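Local coordinates for protein thiosulfate sulfurtransferase RDL2, mitochondrial (Saccharomyces cerevisiae, PDB 6K6R) that catalyses the transfer of sulfane sulfur from thiosulfate to cyanide, giving thiocyanate and sulfite, as a single-domain mitochondrial rhodanese, at residues F35-R39 and W137-G142; I71-S75 and R111-A115; A94-H98 and S121-E125. All coordinates share one frame; numbering follows the deposited sequence.

Contact 1 (F35-R39 and W137-G142)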
# COMPACT_ATOMS: atom_id res chain seq x y z
N PHE A 35 13.19 -5.74 -1.04
CA PHE A 35 12.90 -5.75 -2.47
C PHE A 35 12.45 -7.13 -2.94
O PHE A 35 11.46 -7.26 -3.66
CB PHE A 35 14.13 -5.28 -3.26
CG PHE A 35 13.96 -5.34 -4.75
CD1 PHE A 35 13.45 -4.25 -5.44
CD2 PHE A 35 14.33 -6.47 -5.46
CE1 PHE A 35 13.29 -4.30 -6.82
CE2 PHE A 35 14.17 -6.52 -6.84
CZ PHE A 35 13.66 -5.43 -7.51
N ASP A 36 13.17 -8.17 -2.52
CA ASP A 36 12.85 -9.52 -2.96
C ASP A 36 11.49 -9.97 -2.44
O ASP A 36 10.73 -10.63 -3.16
CB ASP A 36 13.94 -10.50 -2.52
CG ASP A 36 15.13 -10.50 -3.45
OD1 ASP A 36 14.96 -10.17 -4.64
OD2 ASP A 36 16.25 -10.82 -2.99
N GLN A 37 11.17 -9.63 -1.18
CA GLN A 37 9.86 -10.00 -0.64
C GLN A 37 8.73 -9.29 -1.37
O GLN A 37 7.64 -9.86 -1.53
CB GLN A 37 9.81 -9.67 0.86
CG GLN A 37 10.80 -10.46 1.69
CD GLN A 37 10.87 -9.96 3.12
OE1 GLN A 37 11.37 -8.86 3.39
NE2 GLN A 37 10.36 -10.76 4.05
N VAL A 38 8.97 -8.06 -1.83
CA VAL A 38 7.97 -7.36 -2.62
C VAL A 38 7.94 -7.89 -4.05
O VAL A 38 6.87 -8.02 -4.65
CB VAL A 38 8.23 -5.84 -2.58
CG1 VAL A 38 7.24 -5.10 -3.45
CG2 VAL A 38 8.15 -5.33 -1.15
N ARG A 39 9.11 -8.22 -4.60
CA ARG A 39 9.15 -8.82 -5.93
C ARG A 39 8.46 -10.18 -5.94
O ARG A 39 7.80 -10.54 -6.92
CB ARG A 39 10.60 -8.95 -6.40
CG ARG A 39 10.76 -9.63 -7.76
CD ARG A 39 12.15 -10.21 -7.92
NE ARG A 39 12.92 -9.52 -8.95
CZ ARG A 39 14.24 -9.36 -8.92
NH1 ARG A 39 14.94 -9.84 -7.91
NH2 ARG A 39 14.85 -8.71 -9.91
N TRP A 137 12.81 1.29 -6.14
CA TRP A 137 12.33 0.01 -6.66
C TRP A 137 12.64 -0.12 -8.15
O TRP A 137 13.15 -1.16 -8.60
CB TRP A 137 10.82 -0.10 -6.40
CG TRP A 137 10.08 -1.02 -7.32
CD1 TRP A 137 9.54 -0.71 -8.53
CD2 TRP A 137 9.76 -2.40 -7.08
NE1 TRP A 137 8.92 -1.81 -9.07
CE2 TRP A 137 9.04 -2.86 -8.20
CE3 TRP A 137 10.03 -3.29 -6.04
CZ2 TRP A 137 8.58 -4.17 -8.30
CZ3 TRP A 137 9.57 -4.59 -6.14
CH2 TRP A 137 8.86 -5.02 -7.26
N LEU A 138 12.34 0.92 -8.93
CA LEU A 138 12.62 0.87 -10.36
C LEU A 138 14.12 0.86 -10.65
O LEU A 138 14.55 0.30 -11.66
CB LEU A 138 11.96 2.06 -11.06
CG LEU A 138 10.43 2.06 -11.10
CD1 LEU A 138 9.90 3.39 -11.62
CD2 LEU A 138 9.92 0.91 -11.94
N ALA A 139 14.92 1.48 -9.78
CA ALA A 139 16.36 1.49 -9.99
C ALA A 139 16.96 0.10 -9.83
O ALA A 139 17.99 -0.20 -10.45
CB ALA A 139 17.03 2.47 -9.03
N LYS A 140 16.34 -0.75 -9.03
CA LYS A 140 16.81 -2.11 -8.80
C LYS A 140 16.17 -3.12 -9.75
O LYS A 140 16.21 -4.33 -9.49
CB LYS A 140 16.56 -2.52 -7.35
CG LYS A 140 17.30 -1.67 -6.34
CD LYS A 140 16.85 -1.96 -4.91
CE LYS A 140 17.69 -1.20 -3.90
NZ LYS A 140 19.11 -1.64 -3.91
N GLY A 141 15.57 -2.66 -10.85
CA GLY A 141 15.01 -3.54 -11.85
C GLY A 141 13.54 -3.87 -11.70
O GLY A 141 13.07 -4.80 -12.36
N GLY A 142 12.81 -3.13 -10.87
CA GLY A 142 11.40 -3.42 -10.65
C GLY A 142 10.49 -3.08 -11.81
O GLY A 142 9.30 -3.41 -11.75
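Phe35 and Trp137 form the aromatic centre of this contact between the start of helix 35-43 and the end of helix 134-139. Their side chains cross at about a right angle. Phe35 CE1 meets the indole obliquely, 3.5 Å from Trp137 CE3, and the phenyl and six-membered rings are tilted by 42°, with centroids 4.9 Å apart. The phenyl reaches across because Phe35 CG lies anti to the backbone N (chi1 176°). Apolar packing extends along the indole to Val38, whose CG1 touches Trp137 CZ3 at 3.6 Å.

A CH-pi contact comes from the other segment: Lys140 CB sits over a face of the Phe35 ring, 4.2 Å from its centroid, before the rest of the lysine chain leads away. Lys140 O lies off the plane on the same face, 3.4 Å from Phe35 CZ, while Gly141 C and Gly142 N come up at the ring's edge. The helix ends in a Schellman motif, in which Gly142 N bonds to Trp137 O and Gly141 N to Leu138 O; Gly141, at positive phi, is its C-prime residue. Gly142 CA packs over the indole, where a side chain at Gly142 would run into Trp137 NE1.

Charged and polar groups lie around this aromatic centre. Within helix 35-43, Phe35 CE2 stands over the centre of the Arg39 guanidinium, 3.5 Å from its plane, and Arg39 NH1 forms a salt bridge with Asp36 OD1, its hydrogen bond being weak. Trp137 NE1 is hydrogen-bonded to Tyr63 OH. An alanine in place of Phe35 would remove the ring wedged against Trp137 and Lys140 and would probably open a gap beside the indole while letting the Arg39 guanidinium turn more freely. The two helices are therefore held together mainly by ring surfaces and aliphatic groups, with the charged atoms at the margin.

Contact 2 (I71-S75 and R111-A115); sequences IPVNS and RAKTA
Arg111 passes across Val73 and Asn74 as it runs outward from the first turn of helix 111-121. Its CB meets Val73 CG1 at 3.7 Å, and CG keeps to the same methyl at 3.8 Å while passing Asn74 OD1. With chi1 at 52°, Val73 CG1 sits between its own backbone N and carbonyl carbon and is turned to Arg111 CB and CG; the valine CB also packs 4.1 Å from Ala115 CB, one turn further along the helix. At CD the arginine reaches the Asn74 amide, which it crosses at about a right angle. Beyond a bend at chi3, Arg111 NE comes within 3.4 Å of Asn74 ND2; both are donors, so the amide and guanidinium, with planes only 17° apart, meet by packing. At the tip, NH2 donates to water 1 at 3.0 Å, and the water also accepts from Asn74 N, tying the arginine to the backbone of the loop. The same NH2 forms a salt bridge with Glu59. Arg111 closes the six-residue stretch that starts at Cys106, the persulfide-bearing cysteine, so the loop after strand 69-70 packs against the helix leaving the active-site loop characteristic of the rhodanese fold.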
# COMPACT_ATOMS: atom_id res chain seq x y z
N ILE A 71 -4.11 4.15 -2.64
CA ILE A 71 -4.83 4.90 -1.61
C ILE A 71 -3.98 6.12 -1.26
O ILE A 71 -3.09 6.03 -0.40
CB ILE A 71 -5.13 4.03 -0.38
CG1 ILE A 71 -5.94 2.80 -0.78
CG2 ILE A 71 -5.88 4.84 0.67
CD1 ILE A 71 -6.44 1.99 0.40
N PRO A 72 -4.21 7.27 -1.89
CA PRO A 72 -3.33 8.42 -1.67
C PRO A 72 -3.52 9.01 -0.28
O PRO A 72 -4.63 9.35 0.12
CB PRO A 72 -3.75 9.41 -2.77
CG PRO A 72 -5.16 9.05 -3.08
CD PRO A 72 -5.31 7.57 -2.82
N VAL A 73 -2.41 9.13 0.45
CA VAL A 73 -2.48 9.58 1.84
C VAL A 73 -2.66 11.09 1.91
O VAL A 73 -3.40 11.60 2.77
CB VAL A 73 -1.23 9.10 2.61
CG1 VAL A 73 0.04 9.49 1.87
CG2 VAL A 73 -1.23 9.65 4.03
N ASN A 74 -2.00 11.84 1.02
CA ASN A 74 -2.15 13.29 1.02
C ASN A 74 -3.57 13.70 0.65
O ASN A 74 -4.17 14.55 1.30
CB ASN A 74 -1.14 13.93 0.07
CG ASN A 74 0.26 13.99 0.65
OD1 ASN A 74 0.45 13.86 1.86
ND2 ASN A 74 1.25 14.19 -0.22
N SER A 75 -4.12 13.10 -0.41
CA SER A 75 -5.45 13.47 -0.86
C SER A 75 -6.53 12.98 0.10
O SER A 75 -7.39 13.75 0.53
CB SER A 75 -5.70 12.93 -2.27
OG SER A 75 -4.94 13.65 -3.23
N ARG A 111 5.09 9.92 4.02
CA ARG A 111 3.77 9.56 3.50
C ARG A 111 3.39 8.13 3.89
O ARG A 111 2.31 7.90 4.44
CB ARG A 111 3.73 9.73 1.98
CG ARG A 111 3.48 11.16 1.53
CD ARG A 111 4.11 11.44 0.18
NE ARG A 111 3.12 11.47 -0.89
CZ ARG A 111 3.41 11.32 -2.18
NH1 ARG A 111 4.66 11.13 -2.57
NH2 ARG A 111 2.44 11.36 -3.08
N ALA A 112 4.26 7.16 3.60
CA ALA A 112 3.95 5.77 3.92
C ALA A 112 3.85 5.56 5.42
O ALA A 112 3.00 4.79 5.89
CB ALA A 112 4.99 4.84 3.31
N LYS A 113 4.73 6.21 6.19
CA LYS A 113 4.66 6.10 7.64
C LYS A 113 3.34 6.64 8.17
O LYS A 113 2.76 6.07 9.10
CB LYS A 113 5.84 6.84 8.27
CG LYS A 113 5.77 6.95 9.79
CD LYS A 113 7.09 7.43 10.37
CE LYS A 113 7.56 6.52 11.49
NZ LYS A 113 6.80 6.74 12.75
N THR A 114 2.84 7.73 7.59
CA THR A 114 1.57 8.29 8.03
C THR A 114 0.40 7.40 7.62
O THR A 114 -0.57 7.25 8.38
CB THR A 114 1.39 9.69 7.46
OG1 THR A 114 2.61 10.43 7.59
CG2 THR A 114 0.29 10.43 8.21
N ALA A 115 0.47 6.79 6.44
CA ALA A 115 -0.63 5.94 5.97
C ALA A 115 -0.74 4.68 6.81
O ALA A 115 -1.85 4.23 7.13
CB ALA A 115 -0.43 5.59 4.50
O HOH W 1 0.15 11.22 -1.21

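Contact 3 (A94-H98 and S121-E125); sequences AKPPH and SYGYE
Tyr124 lays its ring against one face of the His98 imidazole, and each side chain has its CG beside the backbone N, anti to the carbonyl carbon (chi1 -68° for Tyr124 and -65° for His98). These torsions bring the rings into an offset stack, with centroids 4.2 Å apart and planes at 20°. His98 ND1 stands over the middle of the phenol ring, whereas Tyr124 CZ lies toward the rim of the imidazole.

The edge of the imidazole faces the turn before Tyr124: His98 CE1 is 3.0 Å from Tyr122 O, and ND1 lies close to Gly123. At Gly123, phi is positive, and a side chain would press on His98 ND1, so glycine suits both the backbone and the stack.

The hydroxyl end of the phenol reaches the extended 95-97 backbone. Tyr124 OH donates to Pro96 O, which lies near the ring plane; at 2.5 Å the bond is very short, and its exact length is doubtful. Lys95 passes the hydroxyl, its CG 3.6 Å from Tyr124 OH, then bends at chi3 and chi4 to deliver NZ to the carbonyls of Leu80 and Leu82. Phe87 and Leu102 help to bury Pro96. The arrangement joins the loops leading into neighbouring parallel strands 101-104 and 127-129 of the rhodanese alpha/beta fold, at the end of the sheet opposite the loop that follows strand 101-104 and carries Cys106.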
# COMPACT_ATOMS: atom_id res chain seq x y z
N ALA A 94 -12.73 -2.77 -3.84
CA ALA A 94 -13.33 -3.12 -2.56
C ALA A 94 -12.50 -2.58 -1.40
O ALA A 94 -11.26 -2.61 -1.44
CB ALA A 94 -13.49 -4.63 -2.43
N LYS A 95 -13.18 -2.08 -0.38
CA LYS A 95 -12.50 -1.71 0.85
C LYS A 95 -11.91 -2.96 1.48
O LYS A 95 -12.65 -3.90 1.80
CB LYS A 95 -13.47 -1.03 1.82
CG LYS A 95 -12.89 -0.83 3.22
CD LYS A 95 -13.56 0.33 3.95
CE LYS A 95 -13.68 0.04 5.43
NZ LYS A 95 -13.48 1.27 6.26
N PRO A 96 -10.59 -3.03 1.67
CA PRO A 96 -9.96 -4.26 2.15
C PRO A 96 -10.50 -4.66 3.51
O PRO A 96 -10.72 -3.80 4.38
CB PRO A 96 -8.47 -3.90 2.23
CG PRO A 96 -8.42 -2.40 2.20
CD PRO A 96 -9.61 -1.97 1.40
N PRO A 97 -10.76 -5.95 3.73
CA PRO A 97 -11.15 -6.41 5.07
C PRO A 97 -10.04 -6.11 6.07
O PRO A 97 -8.86 -6.05 5.73
CB PRO A 97 -11.36 -7.91 4.88
CG PRO A 97 -11.59 -8.10 3.42
CD PRO A 97 -10.79 -7.04 2.73
N HIS A 98 -10.44 -5.93 7.33
CA HIS A 98 -9.50 -5.53 8.36
C HIS A 98 -8.54 -6.64 8.77
O HIS A 98 -7.63 -6.39 9.56
CB HIS A 98 -10.26 -5.00 9.58
CG HIS A 98 -11.04 -3.76 9.30
ND1 HIS A 98 -10.60 -2.51 9.68
CD2 HIS A 98 -12.23 -3.57 8.68
CE1 HIS A 98 -11.49 -1.60 9.31
NE2 HIS A 98 -12.48 -2.22 8.69
N SER A 121 -5.08 3.11 12.96
CA SER A 121 -6.10 3.90 13.64
C SER A 121 -7.51 3.53 13.19
O SER A 121 -8.47 3.95 13.84
CB SER A 121 -5.86 5.39 13.40
OG SER A 121 -6.31 5.79 12.12
N TYR A 122 -7.66 2.77 12.11
CA TYR A 122 -8.96 2.37 11.59
C TYR A 122 -9.23 0.88 11.76
O TYR A 122 -10.16 0.36 11.14
CB TYR A 122 -9.09 2.76 10.12
CG TYR A 122 -9.23 4.25 9.90
CD1 TYR A 122 -10.20 4.98 10.58
CD2 TYR A 122 -8.40 4.92 9.01
CE1 TYR A 122 -10.33 6.34 10.37
CE2 TYR A 122 -8.53 6.28 8.80
CZ TYR A 122 -9.49 6.99 9.49
OH TYR A 122 -9.62 8.34 9.29
N GLY A 123 -8.44 0.18 12.58
CA GLY A 123 -8.66 -1.22 12.82
C GLY A 123 -7.82 -2.17 11.99
O GLY A 123 -7.93 -3.39 12.18
N TYR A 124 -7.00 -1.66 11.08
CA TYR A 124 -6.09 -2.50 10.30
C TYR A 124 -4.83 -2.72 11.13
O TYR A 124 -3.88 -1.93 11.07
CB TYR A 124 -5.78 -1.87 8.95
CG TYR A 124 -6.97 -1.80 8.00
CD1 TYR A 124 -7.27 -2.87 7.17
CD2 TYR A 124 -7.77 -0.67 7.94
CE1 TYR A 124 -8.34 -2.82 6.30
CE2 TYR A 124 -8.85 -0.61 7.08
CZ TYR A 124 -9.13 -1.69 6.26
OH TYR A 124 -10.20 -1.63 5.40
N GLU A 125 -4.82 -3.79 11.91
CA GLU A 125 -3.72 -4.05 12.83
C GLU A 125 -2.66 -4.99 12.25
O GLU A 125 -1.63 -5.21 12.90
CB GLU A 125 -4.25 -4.63 14.15
CG GLU A 125 -5.57 -4.03 14.61
CD GLU A 125 -5.41 -2.67 15.26
OE1 GLU A 125 -4.26 -2.23 15.49
OE2 GLU A 125 -6.44 -2.03 15.56

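Overall arrangement
Helix 111-121 links two of the contacts: its first turn belongs to contact 2, and the loop that follows it supplies half of contact 3. Their centres are 15 Å apart and their nearest atoms about 5 Å, and their segments alternate along the chain. Contact 1 spans both in sequence, bringing together helix 35-43, near the start of the modelled chain, and the end of helix 134-139, near its finish, yet it lies apart, its centre 21 Å from that of contact 2 and 26 Å from that of contact 3, across the chain's centre from the latter. Contact 2 adjoins the active-site loop containing the persulfide Cys106; contact 3 joins the loops leading into strands 101-104 and 127-129.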